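Local structure of abietadiene synthase, chloroplastic (Abies grandis, 3S9V) at residues G545-L550 and K615-S620; L552-V557 and V608-Y613. The protein is a chloroplast protein of the terpene synthase family, mainly helical, with an N-terminal terpene synthase region and a metal-binding region. One frame throughout, in Å; residues are numbered along the deposited sequence.

Contact 1 of 2, residues G545-L550 and K615-S620; sequences GSLDDL and KEAEWS
Just ahead of Leu547, which packs on Ala617 and Glu618, the hydroxyl of Ser546 caps the start of helix 547-559: Asp549 N donates to Ser546 OG at 2.9 Å, with a bent N-H...O angle of 148°. Asp549 N also makes a weak bond to Ser546 O, at 3.3 Å. Ser546 O receives Leu550 N at 3.2 Å, the first regular turn of the helix. Ser546 is thus an N-cap residue, and its bonds fix the first turn from which Leu547 and Leu550 extend.

The contact itself is apolar. Leu547 places CG beside its own backbone N (chi1 -68°), and it is the CD2 branch that reaches the partner helix, with Leu547 CD2 3.7 Å from Ala617 CB. Leu547 CD2 also lies 4.0 Å from Glu618 CG, the two side chains crossing at about a right angle, so the aliphatic base of the glutamate does the touching. One turn on, Leu550 CD1 comes to 4.1 Å from Ala617 CB, so that the alanine methyl is met by both leucines. In terms of the fold, the first turn of helix 547-559 leans on the last turns of helix 599-621 in the helical bundle of the metal-binding region. By sequence, the aspartate-rich DDxxD motif of terpene synthases begins near the end of helix 521-541 and precedes this turn by only a few residues.

With 138 Å² buried on both sides together and none of the four touching residues buried, this is a surface seam. The other flank of helix 599-621 faces helix 628-638, where Glu616 OE2 is hydrogen-bonded to Ser638 OG, while Trp619 touches Tyr631 and meets the ring of Tyr624. Ser620 touches His544 in the turn leading to the cap.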
# COMPACT_ATOMS: atom_id res chain seq x y z
N GLY A 545 38.37 26.35 6.10
CA GLY A 545 39.55 26.98 5.54
C GLY A 545 39.40 28.48 5.65
O GLY A 545 38.99 28.98 6.70
N SER A 546 39.72 29.22 4.59
CA SER A 546 39.58 30.66 4.64
C SER A 546 38.37 31.10 3.82
O SER A 546 38.09 30.53 2.77
CB SER A 546 40.84 31.36 4.11
OG SER A 546 40.76 31.55 2.71
N LEU A 547 37.67 32.11 4.32
CA LEU A 547 36.50 32.66 3.65
C LEU A 547 36.92 33.39 2.38
O LEU A 547 36.19 33.41 1.39
CB LEU A 547 35.77 33.62 4.58
CG LEU A 547 35.11 32.98 5.80
CD1 LEU A 547 34.74 34.04 6.82
CD2 LEU A 547 33.88 32.20 5.35
N ASP A 548 38.11 33.99 2.42
CA ASP A 548 38.62 34.72 1.27
C ASP A 548 38.79 33.75 0.10
O ASP A 548 38.51 34.11 -1.05
CB ASP A 548 39.97 35.36 1.63
CG ASP A 548 39.82 36.56 2.57
OD1 ASP A 548 40.72 36.79 3.40
OD2 ASP A 548 38.80 37.28 2.46
N ASP A 549 39.22 32.53 0.40
CA ASP A 549 39.40 31.50 -0.62
C ASP A 549 38.06 31.05 -1.20
O ASP A 549 37.90 30.94 -2.42
CB ASP A 549 40.15 30.29 -0.04
CG ASP A 549 41.64 30.53 0.10
OD1 ASP A 549 42.14 31.56 -0.42
OD2 ASP A 549 42.33 29.68 0.71
N LEU A 550 37.10 30.80 -0.31
CA LEU A 550 35.76 30.37 -0.73
C LEU A 550 35.17 31.40 -1.67
O LEU A 550 34.44 31.06 -2.61
CB LEU A 550 34.85 30.20 0.49
CG LEU A 550 35.23 29.07 1.46
CD1 LEU A 550 34.21 28.99 2.58
CD2 LEU A 550 35.29 27.75 0.72
N LYS A 615 26.92 31.63 4.20
CA LYS A 615 26.40 32.15 5.45
C LYS A 615 26.75 31.20 6.60
O LYS A 615 27.08 31.66 7.69
CB LYS A 615 24.87 32.34 5.38
CG LYS A 615 24.32 33.20 6.51
CD LYS A 615 22.80 33.34 6.47
CE LYS A 615 22.31 34.11 5.25
NZ LYS A 615 22.62 35.57 5.32
N GLU A 616 26.69 29.89 6.37
CA GLU A 616 27.03 28.93 7.42
C GLU A 616 28.51 29.03 7.76
O GLU A 616 28.89 28.96 8.93
CB GLU A 616 26.72 27.49 6.99
CG GLU A 616 25.27 27.22 6.64
CD GLU A 616 24.91 25.74 6.72
OE1 GLU A 616 25.77 24.89 6.39
OE2 GLU A 616 23.76 25.43 7.11
N ALA A 617 29.35 29.18 6.74
CA ALA A 617 30.79 29.28 6.94
C ALA A 617 31.15 30.51 7.76
O ALA A 617 32.02 30.45 8.63
CB ALA A 617 31.50 29.32 5.59
N GLU A 618 30.50 31.64 7.47
CA GLU A 618 30.78 32.87 8.19
C GLU A 618 30.33 32.74 9.64
O GLU A 618 31.02 33.19 10.55
CB GLU A 618 30.09 34.06 7.51
CG GLU A 618 30.58 34.26 6.09
CD GLU A 618 29.82 35.33 5.33
OE1 GLU A 618 28.58 35.42 5.51
OE2 GLU A 618 30.45 36.07 4.54
N TRP A 619 29.18 32.11 9.84
CA TRP A 619 28.67 31.91 11.19
C TRP A 619 29.62 30.98 11.93
O TRP A 619 29.86 31.14 13.12
CB TRP A 619 27.29 31.24 11.16
CG TRP A 619 26.15 32.11 10.76
CD1 TRP A 619 26.10 33.48 10.78
CD2 TRP A 619 24.85 31.67 10.35
NE1 TRP A 619 24.86 33.91 10.41
CE2 TRP A 619 24.07 32.82 10.14
CE3 TRP A 619 24.28 30.41 10.14
CZ2 TRP A 619 22.73 32.76 9.73
CZ3 TRP A 619 22.95 30.34 9.74
CH2 TRP A 619 22.20 31.51 9.53
N SER A 620 30.14 29.99 11.21
CA SER A 620 31.05 29.01 11.77
C SER A 620 32.36 29.64 12.26
O SER A 620 32.73 29.48 13.42
CB SER A 620 31.35 27.91 10.74
OG SER A 620 31.99 26.80 11.34

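Contact 2 of 2, residues L552-V557 and V608-Y613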
# COMPACT_ATOMS: atom_id res chain seq x y z
N LEU A 552 36.59 33.03 -3.91
CA LEU A 552 37.10 32.86 -5.27
C LEU A 552 36.20 31.86 -5.99
O LEU A 552 35.88 32.04 -7.16
CB LEU A 552 38.53 32.33 -5.26
CG LEU A 552 39.61 33.17 -4.57
CD1 LEU A 552 40.90 32.37 -4.52
CD2 LEU A 552 39.81 34.49 -5.31
N PHE A 553 35.78 30.81 -5.28
CA PHE A 553 34.91 29.81 -5.88
C PHE A 553 33.57 30.45 -6.24
O PHE A 553 33.09 30.33 -7.37
CB PHE A 553 34.71 28.63 -4.92
CG PHE A 553 34.18 27.38 -5.59
CD1 PHE A 553 32.83 27.25 -5.91
CD2 PHE A 553 35.05 26.33 -5.91
CE1 PHE A 553 32.35 26.10 -6.54
CE2 PHE A 553 34.58 25.18 -6.54
CZ PHE A 553 33.23 25.06 -6.85
N THR A 554 32.98 31.14 -5.27
CA THR A 554 31.69 31.80 -5.49
C THR A 554 31.77 32.78 -6.66
O THR A 554 30.87 32.83 -7.51
CB THR A 554 31.23 32.55 -4.22
OG1 THR A 554 31.18 31.64 -3.12
CG2 THR A 554 29.85 33.15 -4.41
N GLU A 555 32.86 33.55 -6.70
CA GLU A 555 33.07 34.53 -7.76
C GLU A 555 33.28 33.85 -9.12
O GLU A 555 32.84 34.36 -10.15
CB GLU A 555 34.28 35.41 -7.44
CG GLU A 555 34.65 36.39 -8.55
CD GLU A 555 33.73 37.59 -8.60
OE1 GLU A 555 32.50 37.41 -8.71
OE2 GLU A 555 34.23 38.73 -8.53
N SER A 556 33.98 32.72 -9.11
CA SER A 556 34.25 31.99 -10.34
C SER A 556 32.93 31.56 -10.96
O SER A 556 32.73 31.68 -12.16
CB SER A 556 35.11 30.75 -10.06
OG SER A 556 36.40 31.09 -9.59
N VAL A 557 32.02 31.06 -10.12
CA VAL A 557 30.72 30.61 -10.57
C VAL A 557 29.90 31.79 -11.13
O VAL A 557 29.17 31.63 -12.10
CB VAL A 557 29.93 29.94 -9.42
CG1 VAL A 557 28.58 29.48 -9.91
CG2 VAL A 557 30.72 28.76 -8.88
N VAL A 608 22.47 30.89 -5.34
CA VAL A 608 21.77 30.83 -4.06
C VAL A 608 22.31 29.74 -3.15
O VAL A 608 22.38 29.92 -1.93
CB VAL A 608 20.25 30.63 -4.28
CG1 VAL A 608 19.52 30.50 -2.94
CG2 VAL A 608 19.68 31.82 -5.07
N GLN A 609 22.71 28.62 -3.74
CA GLN A 609 23.25 27.51 -2.97
C GLN A 609 24.58 27.89 -2.30
O GLN A 609 24.79 27.63 -1.11
CB GLN A 609 23.48 26.30 -3.87
CG GLN A 609 23.90 25.05 -3.12
CD GLN A 609 22.83 24.60 -2.15
OE1 GLN A 609 21.69 24.35 -2.55
NE2 GLN A 609 23.18 24.49 -0.87
N LEU A 610 25.48 28.49 -3.07
CA LEU A 610 26.78 28.88 -2.55
C LEU A 610 26.61 29.97 -1.49
O LEU A 610 27.33 29.99 -0.49
CB LEU A 610 27.70 29.35 -3.68
CG LEU A 610 27.93 28.30 -4.78
CD1 LEU A 610 28.94 28.82 -5.76
CD2 LEU A 610 28.43 27.01 -4.17
N GLU A 611 25.65 30.86 -1.71
CA GLU A 611 25.38 31.91 -0.75
C GLU A 611 24.94 31.27 0.57
O GLU A 611 25.34 31.73 1.64
CB GLU A 611 24.31 32.87 -1.28
CG GLU A 611 24.90 34.12 -1.92
CD GLU A 611 23.97 34.77 -2.93
OE1 GLU A 611 22.75 34.87 -2.66
OE2 GLU A 611 24.48 35.20 -3.99
N ALA A 612 24.14 30.21 0.49
CA ALA A 612 23.70 29.54 1.72
C ALA A 612 24.91 28.90 2.42
O ALA A 612 25.03 28.96 3.65
CB ALA A 612 22.65 28.48 1.40
N TYR A 613 25.81 28.28 1.65
CA TYR A 613 27.01 27.67 2.23
C TYR A 613 27.86 28.75 2.87
O TYR A 613 28.45 28.56 3.93
CB TYR A 613 27.85 26.96 1.17
CG TYR A 613 27.27 25.69 0.61
CD1 TYR A 613 26.53 24.81 1.41
CD2 TYR A 613 27.49 25.34 -0.73
CE1 TYR A 613 26.04 23.61 0.90
CE2 TYR A 613 26.99 24.14 -1.25
CZ TYR A 613 26.27 23.28 -0.43
OH TYR A 613 25.79 22.10 -0.95
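Thr554 and Leu610 mark the closest backbone approach, CA to CA 6.4 Å, between two helical segments that run nearly antiparallel, their axes 10.4 Å apart at 168°. Leu610 carries the contact with its CD1 methyl. CG stands beside the backbone N (chi1 -59°), directing the branch at the neighbouring helix, where it meets Val557 tip to tip, Leu610 CD1 to Val557 CG2 at 3.6 Å. Phe553 crosses the leucine at about a right angle; here Leu610 CD1 lies at the ring edge, near the ring plane, 4.2 Å from Phe553 CD1. The methyl's nearest threonine atom is CA, Leu610 CD1 to Thr554 CA at 4.1 Å, while Thr554 OG1 passes 4.2 Å from Leu610 CB. One methyl therefore rests against three residues spanning a single turn. The threonine hydroxyl is hydrogen-bonded to the hydroxyl of Tyr541 and makes a weak hydrogen bond to Leu550 O. Behind the contact the Phe553 ring meets Phe576 edge-to-face and touches Leu537 and Leu540, linking helices 570-594 and 521-541 to the same apolar layer. This is apolar packing between neighbouring antiparallel helices, within the alpha-helical bundle that terpene synthases use for their metal-binding domain.

In the fold
From the N terminus, many helices go by, among them those of the N-terminal terpene synthase region, and then helix 521-541 leads by a short turn into helix 547-559. The opening turn of helix 547-559 provides the touching residues of contact 1, and its next turns those of contact 2. The chain then runs through helix 570-594 and returns along helix 599-621, meeting contact 2 first, at 608-613, and contact 1 afterwards, at 615-620. The loop closed by contact 2 thus lies within the one closed by contact 1, as expected for antiparallel partners. Their centres are 11 Å apart, and together they zip one helix pair from a buried level to the surface.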